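Local structure of VWFA domain-containing protein (Alicyclobacillus acidocaldarius subsp. acidocaldarius, 3RAG) at residues A178-G183 with G211-P216; V139-S144 with A204-R209; V133-V138 with G170-S175; A8-I13 with Q89-T94; A77-T82 with P152-A157. The protein is of unknown function but, as a von Willebrand factor type A domain protein, probably binds ligands or partner proteins through a metal ion at the C-terminal end of its sheet. One frame throughout, in Å; residues are numbered along the deposited sequence.

The five contacts illustrate how one sheet organises an alpha/beta domain of the von Willebrand factor A type. Interactions 1 and 2 touch, with centres 8 Å apart, at the C-terminal ends of strands 172-179 and 135-142, beside the sodium site. Interaction 3 joins those strands near their beginnings, its centre about 21 Å from that of interaction 2, and adjoins interaction 4 on strand 10-17. Interactions 4 and 5 share helix 79-106. Along the chain, interaction 4 closes before interactions 1, 2 and 3 open, while interaction 5 alternates with 2, 3 and 4. The N- and C-terminal halves therefore build a single sheet and one metal site, which D18 completes from the N-terminal half.

Interaction 1. Residues A178-G183 with G211-P216; sequences AFPGKG and GTPTGP
F179, P180 and P213 account for most of the surface buried here. The ring of F179 reaches across to the start of helix 214-232, with CD1 3.7 Å from the carbonyl O of P213 and 4.0 Å from that proline's CD. One atom further round the ring, CE1 lies 3.6 Å from OG1 of T214. A chi1 of 62° holds the phenyl group between its own backbone N and carbonyl carbon, and in that rotamer its CD1-CE1 side reaches the 213-214 peptide. The next residue, P180, follows a cis peptide bond, which turns the chain sharply as the strand ends. Its ring crosses that of P213 at about a right angle, CB to CG 3.8 Å. P213 occupies the N-cap position of its helix, while T212 just before it belongs to the G-T-P-T loop. In von Willebrand factor A domains such a threonine commonly lies in the second loop of the metal-ion-dependent adhesion site (MIDAS). Here the T212 backbone N is hydrogen-bonded to OD1 of N22, which links this loop to the one following strand 10-17. CD of P180 also comes within 3.2 Å of the carbonyl O of G211, an oxygen that is buried by the contact and has no polar partner in the model.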
# COMPACT_ATOMS: atom_id res chain seq x y z
N ALA A 178 -9.21 8.83 2.52
CA ALA A 178 -8.64 10.15 2.32
C ALA A 178 -8.25 10.74 3.68
O ALA A 178 -8.90 10.47 4.69
CB ALA A 178 -9.66 11.07 1.66
N PHE A 179 -7.19 11.54 3.69
CA PHE A 179 -6.79 12.26 4.88
C PHE A 179 -6.37 13.66 4.47
O PHE A 179 -5.57 13.82 3.55
CB PHE A 179 -5.68 11.52 5.67
CG PHE A 179 -4.38 11.33 4.91
CD1 PHE A 179 -3.29 12.16 5.18
CD2 PHE A 179 -4.23 10.33 3.96
CE1 PHE A 179 -2.08 11.99 4.52
CE2 PHE A 179 -3.00 10.13 3.27
CZ PHE A 179 -1.93 10.96 3.56
N PRO A 180 -6.91 14.68 5.14
CA PRO A 180 -7.82 14.62 6.29
C PRO A 180 -9.27 14.27 5.92
O PRO A 180 -9.57 14.06 4.75
CB PRO A 180 -7.76 16.05 6.83
CG PRO A 180 -7.49 16.90 5.63
CD PRO A 180 -6.61 16.07 4.72
N GLY A 181 -10.14 14.20 6.91
CA GLY A 181 -11.54 13.81 6.69
C GLY A 181 -12.47 14.99 6.51
O GLY A 181 -12.02 16.14 6.45
N LYS A 182 -13.77 14.71 6.40
CA LYS A 182 -14.76 15.76 6.20
C LYS A 182 -14.85 16.62 7.44
O LYS A 182 -14.69 16.12 8.56
CB LYS A 182 -16.15 15.15 5.93
CG LYS A 182 -16.18 14.08 4.86
CD LYS A 182 -17.56 13.44 4.72
CE LYS A 182 -17.52 12.24 3.78
NZ LYS A 182 -18.86 11.64 3.56
N GLY A 183 -15.15 17.90 7.26
CA GLY A 183 -15.25 18.80 8.39
C GLY A 183 -13.98 18.73 9.21
O GLY A 183 -12.89 19.00 8.71
N GLY A 211 -4.78 20.34 6.56
CA GLY A 211 -3.38 19.93 6.69
C GLY A 211 -3.27 18.45 6.39
O GLY A 211 -4.14 17.87 5.74
N THR A 212 -2.16 17.85 6.81
CA THR A 212 -1.97 16.43 6.57
C THR A 212 -1.76 15.64 7.85
O THR A 212 -0.73 15.77 8.52
CB THR A 212 -0.78 16.20 5.62
OG1 THR A 212 0.42 16.09 6.39
CG2 THR A 212 -0.64 17.35 4.65
N PRO A 213 -2.72 14.79 8.15
CA PRO A 213 -2.67 13.86 9.29
C PRO A 213 -2.35 12.45 8.84
O PRO A 213 -3.18 11.52 8.85
CB PRO A 213 -4.08 13.99 9.89
CG PRO A 213 -4.95 14.27 8.68
CD PRO A 213 -4.11 15.14 7.78
N THR A 214 -1.11 12.26 8.43
CA THR A 214 -0.71 10.99 7.88
C THR A 214 -0.75 9.87 8.91
O THR A 214 -1.00 8.74 8.55
CB THR A 214 0.73 11.08 7.32
OG1 THR A 214 0.86 12.31 6.59
CG2 THR A 214 1.02 9.90 6.40
N GLY A 215 -0.46 10.18 10.17
CA GLY A 215 -0.47 9.13 11.19
C GLY A 215 -1.84 8.45 11.35
O GLY A 215 -1.97 7.24 11.21
N PRO A 216 -2.87 9.24 11.65
CA PRO A 216 -4.22 8.67 11.76
C PRO A 216 -4.65 7.93 10.49
O PRO A 216 -5.33 6.92 10.57
CB PRO A 216 -5.08 9.91 12.01
CG PRO A 216 -4.15 10.83 12.77
CD PRO A 216 -2.83 10.65 12.06

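Interaction 2. Residues V139-S144 with A204-R209; sequences VCLDTS and AELVAR. With NA (sodium ion), chain C.
Three carbonyl oxygens gather where T143 meets the segment that follows helix 199-205: O of T143 lies 3.2 Å from O of V207 and equally close to O of R209. Donors offset this crowding of acceptors. The backbone N of R209 gives T143 O a hydrogen bond of 2.9 Å, lying in the carbonyl plane, and CA of A208 makes a CH...O contact with the same oxygen. A water bridges OG1 of T143 and O of V207, donating to the latter at 2.6 Å. The methyl side of the contact is apolar. CG2 of T143 rests 3.7 Å from CD2 of L206, and the other methyl of that leucine, CD1, is the same distance from CD1 of L141. Strand 135-142 runs here into the D-T-S-A-S sequence, a DxSxS signature of the MIDAS. OD1 of D142 closes an Asx turn by accepting from the backbone N of S144 and also receives OG of that serine on its syn side. With chi1 near 60°, the same OG points at the sodium ion and binds it at 2.6 Å; D18 and S146 are further ligands. D142 thus acts from the second shell, its OD2 held by T17 and by the backbone of D18. Because OG gives its proton to D142 OD1, its lone pairs are probably left to face the cation, while the backbone N bond helps hold the carboxylate in place.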
# COMPACT_ATOMS: atom_id res chain seq x y z
N VAL A 139 -5.60 2.06 0.03
CA VAL A 139 -4.90 3.19 -0.57
C VAL A 139 -5.29 4.43 0.26
O VAL A 139 -6.49 4.73 0.38
CB VAL A 139 -5.34 3.37 -2.04
CG1 VAL A 139 -4.62 4.56 -2.65
CG2 VAL A 139 -5.05 2.09 -2.85
N CYS A 140 -4.30 5.12 0.84
CA CYS A 140 -4.53 6.31 1.69
C CYS A 140 -4.13 7.52 0.88
O CYS A 140 -2.96 7.65 0.53
CB CYS A 140 -3.65 6.32 2.94
SG CYS A 140 -3.92 4.91 4.00
N LEU A 141 -5.09 8.38 0.57
CA LEU A 141 -4.87 9.50 -0.33
C LEU A 141 -4.90 10.82 0.44
O LEU A 141 -5.91 11.19 1.07
CB LEU A 141 -5.95 9.53 -1.43
CG LEU A 141 -6.04 8.25 -2.25
CD1 LEU A 141 -7.15 8.35 -3.30
CD2 LEU A 141 -4.66 8.06 -2.95
N ASP A 142 -3.77 11.52 0.36
CA ASP A 142 -3.58 12.85 0.94
C ASP A 142 -4.53 13.77 0.20
O ASP A 142 -4.51 13.80 -1.03
CB ASP A 142 -2.13 13.22 0.64
CG ASP A 142 -1.67 14.53 1.26
OD1 ASP A 142 -2.49 15.42 1.57
OD2 ASP A 142 -0.42 14.67 1.38
N THR A 143 -5.37 14.50 0.94
CA THR A 143 -6.24 15.50 0.32
C THR A 143 -6.07 16.84 1.02
O THR A 143 -7.00 17.62 1.11
CB THR A 143 -7.74 15.06 0.32
OG1 THR A 143 -8.23 14.96 1.67
CG2 THR A 143 -7.92 13.75 -0.40
N SER A 144 -4.85 17.14 1.47
CA SER A 144 -4.61 18.45 2.03
C SER A 144 -4.75 19.50 0.93
O SER A 144 -4.80 19.16 -0.25
CB SER A 144 -3.21 18.52 2.64
OG SER A 144 -2.25 18.26 1.64
N ALA A 204 -16.25 12.47 -5.64
CA ALA A 204 -17.06 13.17 -4.65
C ALA A 204 -16.29 13.41 -3.37
O ALA A 204 -16.49 14.42 -2.71
CB ALA A 204 -18.38 12.38 -4.34
N GLU A 205 -15.43 12.47 -3.00
CA GLU A 205 -14.85 12.49 -1.65
C GLU A 205 -13.46 13.10 -1.54
O GLU A 205 -13.01 13.43 -0.44
CB GLU A 205 -14.85 11.07 -1.05
CG GLU A 205 -16.23 10.38 -1.11
CD GLU A 205 -17.26 11.05 -0.19
OE1 GLU A 205 -16.84 11.71 0.78
OE2 GLU A 205 -18.48 10.92 -0.45
N LEU A 206 -12.76 13.25 -2.67
CA LEU A 206 -11.41 13.79 -2.61
C LEU A 206 -11.42 15.31 -2.76
O LEU A 206 -11.32 15.85 -3.86
CB LEU A 206 -10.46 13.11 -3.63
CG LEU A 206 -10.38 11.59 -3.54
CD1 LEU A 206 -9.38 11.07 -4.59
CD2 LEU A 206 -9.92 11.15 -2.15
N VAL A 207 -11.56 15.99 -1.63
CA VAL A 207 -11.60 17.44 -1.62
C VAL A 207 -10.33 17.95 -0.97
O VAL A 207 -10.00 17.54 0.14
CB VAL A 207 -12.81 17.95 -0.82
CG1 VAL A 207 -13.01 19.44 -1.04
CG2 VAL A 207 -14.06 17.18 -1.19
N ALA A 208 -9.63 18.85 -1.65
CA ALA A 208 -8.37 19.33 -1.12
C ALA A 208 -8.57 20.50 -0.17
O ALA A 208 -8.90 21.61 -0.58
CB ALA A 208 -7.44 19.73 -2.25
N ARG A 209 -8.37 20.22 1.11
CA ARG A 209 -8.47 21.22 2.16
C ARG A 209 -7.75 20.72 3.40
O ARG A 209 -7.58 19.52 3.57
CB ARG A 209 -9.94 21.51 2.48
CG ARG A 209 -10.74 20.28 2.86
CD ARG A 209 -12.21 20.61 3.05
NE ARG A 209 -12.46 21.27 4.32
CZ ARG A 209 -12.62 20.64 5.48
NH1 ARG A 209 -12.54 19.31 5.52
NH2 ARG A 209 -12.84 21.32 6.59
NA NA C . 0.31 18.72 1.30
O HOH W 1 -9.44 17.33 2.72
O HOH W 2 0.69 16.62 2.61
O HOH W 3 2.13 19.98 3.10

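Interaction 3. Residues V133-V138 with G170-S175; sequences VALHLV and GPLAVS
L135 to V138 and L172 to S175 run as neighbouring parallel strands, 10° apart in direction, and four backbone hydrogen bonds join them in the staggered pattern of a parallel sheet. N of L135 donates to O of P171, and N of A173 to O of L135 at 3.0 Å; N of L137 then donates to O of A173, and N of S175 to O of L137. The side chains alternate. On the face of L135 and L137, the leucines L135 and L172 lie side by side and point the same way, CD2 to CD1 4.0 Å. Each has CG anti to its own N, with chi1 170° and 175°, which swings both chains in the same sense. Beyond them CD2 of L137 approaches CG2 of V174 at 4.3 Å. On the opposite face CD2 of H136 lies 3.8 Å from CB of A173, while the imidazole also meets H228 of helix 214-232 edge-to-face. Before the strands proper, CG of P171 packs on CB of A134 at 3.6 Å. These are the two strands of a beta-alpha-beta unit whose connection is helix 151-165. L135 and L137 spend both N and O on this neighbour, whereas H136 and V138 turn theirs to strand 10-17, so strand 135-142 satisfies its main chain from both sides and lies in the sheet interior.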
# COMPACT_ATOMS: atom_id res chain seq x y z
N VAL A 133 -2.37 -15.48 -4.43
CA VAL A 133 -2.78 -15.13 -3.07
C VAL A 133 -3.81 -14.00 -3.10
O VAL A 133 -3.89 -13.24 -4.07
CB VAL A 133 -1.59 -14.72 -2.14
CG1 VAL A 133 -0.53 -15.85 -2.05
CG2 VAL A 133 -0.93 -13.38 -2.57
N ALA A 134 -4.60 -13.90 -2.04
CA ALA A 134 -5.48 -12.75 -1.87
C ALA A 134 -4.59 -11.52 -1.63
O ALA A 134 -3.53 -11.63 -1.02
CB ALA A 134 -6.47 -12.98 -0.71
N LEU A 135 -5.03 -10.37 -2.13
CA LEU A 135 -4.30 -9.13 -1.92
C LEU A 135 -5.27 -8.17 -1.27
O LEU A 135 -6.32 -7.85 -1.84
CB LEU A 135 -3.83 -8.56 -3.25
CG LEU A 135 -3.27 -7.13 -3.21
CD1 LEU A 135 -2.15 -7.03 -2.18
CD2 LEU A 135 -2.79 -6.72 -4.60
N HIS A 136 -4.94 -7.72 -0.06
CA HIS A 136 -5.80 -6.74 0.63
C HIS A 136 -5.01 -5.45 0.69
O HIS A 136 -3.91 -5.43 1.21
CB HIS A 136 -6.12 -7.18 2.06
CG HIS A 136 -6.92 -8.44 2.13
ND1 HIS A 136 -7.16 -9.09 3.32
CD2 HIS A 136 -7.55 -9.15 1.17
CE1 HIS A 136 -7.90 -10.16 3.09
NE2 HIS A 136 -8.15 -10.22 1.79
N LEU A 137 -5.58 -4.37 0.16
CA LEU A 137 -4.83 -3.14 -0.07
C LEU A 137 -5.69 -1.97 0.37
O LEU A 137 -6.85 -1.85 -0.05
CB LEU A 137 -4.56 -2.99 -1.57
CG LEU A 137 -3.94 -1.66 -2.05
CD1 LEU A 137 -2.58 -1.43 -1.45
CD2 LEU A 137 -3.86 -1.57 -3.59
N VAL A 138 -5.14 -1.10 1.22
CA VAL A 138 -5.81 0.15 1.50
C VAL A 138 -4.98 1.26 0.90
O VAL A 138 -3.78 1.39 1.20
CB VAL A 138 -5.94 0.42 3.01
CG1 VAL A 138 -6.62 1.76 3.23
CG2 VAL A 138 -6.76 -0.70 3.66
N GLY A 170 -5.75 -14.20 -8.13
CA GLY A 170 -6.17 -14.17 -6.74
C GLY A 170 -7.12 -13.02 -6.46
O GLY A 170 -7.17 -12.05 -7.21
N PRO A 171 -7.88 -13.13 -5.37
CA PRO A 171 -8.86 -12.08 -5.09
C PRO A 171 -8.20 -10.75 -4.72
O PRO A 171 -7.14 -10.74 -4.09
CB PRO A 171 -9.65 -12.62 -3.90
CG PRO A 171 -8.80 -13.70 -3.31
CD PRO A 171 -7.93 -14.24 -4.41
N LEU A 172 -8.84 -9.66 -5.14
CA LEU A 172 -8.44 -8.32 -4.79
C LEU A 172 -9.49 -7.69 -3.88
O LEU A 172 -10.69 -7.69 -4.19
CB LEU A 172 -8.31 -7.47 -6.05
CG LEU A 172 -8.01 -6.00 -5.82
CD1 LEU A 172 -6.63 -5.82 -5.16
CD2 LEU A 172 -8.08 -5.25 -7.13
N ALA A 173 -9.04 -7.12 -2.77
CA ALA A 173 -9.91 -6.33 -1.92
C ALA A 173 -9.21 -4.99 -1.71
O ALA A 173 -8.18 -4.93 -1.07
CB ALA A 173 -10.15 -7.02 -0.57
N VAL A 174 -9.77 -3.94 -2.30
CA VAL A 174 -9.17 -2.61 -2.18
C VAL A 174 -10.13 -1.67 -1.47
O VAL A 174 -11.34 -1.60 -1.79
CB VAL A 174 -8.76 -2.03 -3.56
CG1 VAL A 174 -9.97 -1.92 -4.48
CG2 VAL A 174 -8.07 -0.67 -3.43
N SER A 175 -9.61 -0.93 -0.50
CA SER A 175 -10.39 0.12 0.16
C SER A 175 -9.62 1.42 -0.04
O SER A 175 -8.39 1.40 -0.22
CB SER A 175 -10.50 -0.20 1.66
OG SER A 175 -11.12 0.86 2.36

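Interaction 4. Residues A8-I13 with Q89-T94; sequences ATIRQI and QTMQMT
I10 packs firmly against helix 79-106, while Q12, two residues further along the same strand, meets that helix across a partly hydrated polar patch. On the tight side, CG1 of I10 sits 3.8 Å from CG of M91, a selenomethionine in this crystal. The chain of M91 leaves with CG anti to the backbone N and then bends at its last torsion, chi3 15°, bringing SE to 3.9 Å from the same CG1. The end of the isoleucine meets a second residue: its CD1 and CG2 of T94 reach toward each other tip to tip, 3.8 Å apart. L135 of the neighbouring strand touches both I10 and M91, which continues this apolar packing to that strand. Such a meeting of a central strand and an overlying helix is the basic layer of a Rossmann-like alpha/beta fold, as in von Willebrand factor A domains; here the strand and helix segments approach to 9.7 Å between axes, their directions 139° apart. The polar side is bridged in part by water. The extended side chain of Q12 brings NE2 to 2.9 Å from OG1 of T90, a hydroxyl whose hydrogen-bond partners include O of M86 and OD1 of N42, which would have to share its one proton. NE2 donates to a water at 3.0 Å, and this water is hydrogen-bonded to OG1 of T94 at 2.8 Å.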
# COMPACT_ATOMS: atom_id res chain seq x y z
N ALA A 8 -1.11 -17.19 2.78
CA ALA A 8 -0.11 -16.17 2.50
C ALA A 8 -0.72 -14.85 2.00
O ALA A 8 -0.11 -14.13 1.22
CB ALA A 8 0.96 -16.69 1.52
N THR A 9 -1.92 -14.53 2.48
CA THR A 9 -2.61 -13.29 2.09
C THR A 9 -1.70 -12.08 2.26
O THR A 9 -1.04 -11.94 3.29
CB THR A 9 -3.91 -13.09 2.89
OG1 THR A 9 -4.80 -14.16 2.58
CG2 THR A 9 -4.58 -11.74 2.57
N ILE A 10 -1.67 -11.21 1.25
CA ILE A 10 -0.80 -10.03 1.29
C ILE A 10 -1.63 -8.84 1.78
O ILE A 10 -2.77 -8.68 1.37
CB ILE A 10 -0.20 -9.75 -0.10
CG1 ILE A 10 0.76 -10.88 -0.49
CG2 ILE A 10 0.54 -8.41 -0.11
CD1 ILE A 10 2.12 -10.86 0.25
N ARG A 11 -1.06 -8.04 2.68
CA ARG A 11 -1.76 -6.89 3.26
C ARG A 11 -0.88 -5.65 3.15
O ARG A 11 0.22 -5.62 3.70
CB ARG A 11 -2.06 -7.17 4.72
CG ARG A 11 -3.01 -8.34 4.90
CD ARG A 11 -3.29 -8.63 6.38
NE ARG A 11 -4.26 -9.72 6.49
CZ ARG A 11 -3.92 -10.99 6.59
NH1 ARG A 11 -2.64 -11.32 6.63
NH2 ARG A 11 -4.85 -11.94 6.67
N GLN A 12 -1.35 -4.63 2.44
CA GLN A 12 -0.51 -3.48 2.18
C GLN A 12 -1.29 -2.21 2.36
O GLN A 12 -2.50 -2.17 2.12
CB GLN A 12 0.05 -3.52 0.76
CG GLN A 12 1.14 -4.60 0.57
CD GLN A 12 1.81 -4.51 -0.79
OE1 GLN A 12 1.51 -3.61 -1.60
NE2 GLN A 12 2.73 -5.43 -1.06
N ILE A 13 -0.59 -1.17 2.78
CA ILE A 13 -1.14 0.17 2.84
C ILE A 13 -0.29 1.00 1.89
O ILE A 13 0.94 1.00 2.00
CB ILE A 13 -1.01 0.76 4.26
CG1 ILE A 13 -1.83 -0.06 5.27
CG2 ILE A 13 -1.40 2.26 4.25
CD1 ILE A 13 -1.54 0.29 6.76
N GLN A 89 6.61 -5.47 -6.52
CA GLN A 89 7.92 -5.77 -6.00
C GLN A 89 7.91 -6.09 -4.50
O GLN A 89 8.58 -7.01 -4.06
CB GLN A 89 8.91 -4.66 -6.36
CG GLN A 89 10.32 -4.90 -5.96
CD GLN A 89 11.26 -3.85 -6.55
OE1 GLN A 89 10.92 -3.19 -7.54
NE2 GLN A 89 12.43 -3.70 -5.94
N THR A 90 7.13 -5.34 -3.70
CA THR A 90 7.06 -5.64 -2.27
C THR A 90 6.26 -6.94 -2.00
O THR A 90 6.63 -7.70 -1.10
CB THR A 90 6.46 -4.44 -1.43
OG1 THR A 90 5.17 -4.07 -1.93
CG2 THR A 90 7.40 -3.21 -1.48
N MSE A 91 5.22 -7.21 -2.78
CA MSE A 91 4.50 -8.50 -2.68
C MSE A 91 5.48 -9.65 -2.97
O MSE A 91 5.55 -10.64 -2.23
CB MSE A 91 3.26 -8.55 -3.63
CG MSE A 91 2.50 -9.91 -3.72
SE MSE A 91 0.74 -9.81 -4.27
CE MSE A 91 0.85 -8.12 -4.90
N GLN A 92 6.28 -9.48 -4.00
CA GLN A 92 7.27 -10.51 -4.34
C GLN A 92 8.27 -10.74 -3.20
O GLN A 92 8.52 -11.87 -2.82
CB GLN A 92 8.02 -10.16 -5.62
CG GLN A 92 9.05 -11.24 -5.98
CD GLN A 92 9.86 -10.92 -7.22
OE1 GLN A 92 10.04 -9.76 -7.59
NE2 GLN A 92 10.38 -11.96 -7.86
N MSE A 93 8.82 -9.66 -2.63
CA MSE A 93 9.74 -9.81 -1.51
C MSE A 93 9.12 -10.49 -0.29
O MSE A 93 9.74 -11.34 0.36
CB MSE A 93 10.39 -8.46 -1.14
CG MSE A 93 11.44 -8.01 -2.17
SE MSE A 93 12.25 -6.41 -1.85
CE MSE A 93 10.93 -5.26 -2.13
N THR A 94 7.88 -10.11 0.04
CA THR A 94 7.20 -10.69 1.18
C THR A 94 6.98 -12.20 0.95
O THR A 94 7.21 -13.02 1.84
CB THR A 94 5.85 -9.99 1.43
OG1 THR A 94 6.09 -8.62 1.79
CG2 THR A 94 5.08 -10.68 2.55
O HOH W 4 3.67 -7.30 1.08

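Interaction 5. Residues A77-T82 with P152-A157; sequences ADISAT and PTVREA
Two helices lying on the same face of the central sheet of this von Willebrand factor A-type, Rossmann-like fold meet here, the beginning of helix 79-106 and the first half of helix 151-165. The closest point is at S80 and A157, where the CA atoms are only 4.4 Å apart. The small side chain of A157 permits that approach: its CB fits against CG2 of I79 at 3.7 Å and against CB of S80 at 3.9 Å. I79 faces the neighbouring helix with both of its branches. With chi1 -65° putting CG1 beside the backbone N, CG2 stands anti to it and takes the alanine, while CD1 lies 4.0 Å from CG2 of V154. I79 and V154 also rest on I46 of the sheet below. Toward the outside, T153 skirts the start of the other helix, its CG2 4.5 Å from the backbone N of A77. No direct hydrogen bond crosses the interface, but a water links the two helices, donating to O of S80 at 2.8 Å and to O of A157 at 3.1 Å, and is also hydrogen-bonded to OG of S80.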
# COMPACT_ATOMS: atom_id res chain seq x y z
N ALA A 77 2.58 12.23 -13.58
CA ALA A 77 2.39 11.34 -14.74
C ALA A 77 2.84 9.91 -14.45
O ALA A 77 2.38 8.96 -15.09
CB ALA A 77 3.11 11.89 -15.98
N ASP A 78 3.74 9.75 -13.48
CA ASP A 78 4.31 8.43 -13.22
C ASP A 78 3.74 7.71 -12.01
O ASP A 78 4.16 6.60 -11.70
CB ASP A 78 5.82 8.54 -13.10
CG ASP A 78 6.45 8.98 -14.41
OD1 ASP A 78 7.39 9.80 -14.42
OD2 ASP A 78 5.95 8.51 -15.45
N ILE A 79 2.75 8.31 -11.35
CA ILE A 79 2.21 7.68 -10.16
C ILE A 79 1.63 6.30 -10.41
O ILE A 79 1.86 5.37 -9.65
CB ILE A 79 1.16 8.57 -9.47
CG1 ILE A 79 1.83 9.84 -8.95
CG2 ILE A 79 0.41 7.80 -8.36
CD1 ILE A 79 0.82 10.94 -8.51
N SER A 80 0.88 6.15 -11.50
CA SER A 80 0.23 4.88 -11.77
C SER A 80 1.22 3.72 -11.96
O SER A 80 1.16 2.69 -11.27
CB SER A 80 -0.67 5.03 -13.01
OG SER A 80 -1.32 3.82 -13.29
N ALA A 81 2.13 3.89 -12.90
CA ALA A 81 3.15 2.89 -13.14
C ALA A 81 3.97 2.61 -11.87
O ALA A 81 4.33 1.46 -11.58
CB ALA A 81 4.07 3.33 -14.29
N THR A 82 4.26 3.66 -11.12
CA THR A 82 5.07 3.49 -9.91
C THR A 82 4.34 2.66 -8.86
O THR A 82 4.94 1.78 -8.23
CB THR A 82 5.46 4.86 -9.35
OG1 THR A 82 6.26 5.53 -10.33
CG2 THR A 82 6.25 4.72 -8.07
N PRO A 152 -6.76 15.15 -9.64
CA PRO A 152 -7.30 14.47 -10.82
C PRO A 152 -6.38 13.36 -11.34
O PRO A 152 -6.86 12.31 -11.76
CB PRO A 152 -7.45 15.61 -11.85
CG PRO A 152 -7.72 16.85 -10.96
CD PRO A 152 -6.75 16.62 -9.80
N THR A 153 -5.07 13.57 -11.29
CA THR A 153 -4.14 12.54 -11.76
C THR A 153 -4.16 11.36 -10.83
O THR A 153 -4.11 10.20 -11.26
CB THR A 153 -2.73 13.13 -11.89
OG1 THR A 153 -2.78 14.15 -12.89
CG2 THR A 153 -1.69 12.05 -12.31
N VAL A 154 -4.24 11.64 -9.54
CA VAL A 154 -4.29 10.59 -8.53
C VAL A 154 -5.54 9.73 -8.68
O VAL A 154 -5.47 8.50 -8.60
CB VAL A 154 -4.18 11.19 -7.11
CG1 VAL A 154 -4.46 10.13 -6.03
CG2 VAL A 154 -2.78 11.77 -6.92
N ARG A 155 -6.69 10.36 -8.92
CA ARG A 155 -7.90 9.57 -9.12
C ARG A 155 -7.71 8.58 -10.26
O ARG A 155 -8.11 7.41 -10.16
CB ARG A 155 -9.11 10.47 -9.44
CG ARG A 155 -9.51 11.43 -8.31
CD ARG A 155 -10.91 12.06 -8.58
NE ARG A 155 -10.92 12.77 -9.87
CZ ARG A 155 -11.01 14.09 -10.03
NH1 ARG A 155 -11.16 14.92 -9.00
NH2 ARG A 155 -10.96 14.59 -11.26
N GLU A 156 -7.12 9.04 -11.37
CA GLU A 156 -6.91 8.15 -12.52
C GLU A 156 -5.92 7.02 -12.19
O GLU A 156 -6.10 5.87 -12.62
CB GLU A 156 -6.42 8.93 -13.73
CG GLU A 156 -7.31 10.08 -14.13
CD GLU A 156 -7.94 9.88 -15.49
OE1 GLU A 156 -8.33 8.73 -15.81
OE2 GLU A 156 -8.03 10.88 -16.25
N ALA A 157 -4.87 7.37 -11.46
CA ALA A 157 -3.83 6.42 -11.09
C ALA A 157 -4.38 5.31 -10.21
O ALA A 157 -4.00 4.14 -10.34
CB ALA A 157 -2.66 7.14 -10.36
O HOH W 5 -1.59 2.45 -11.24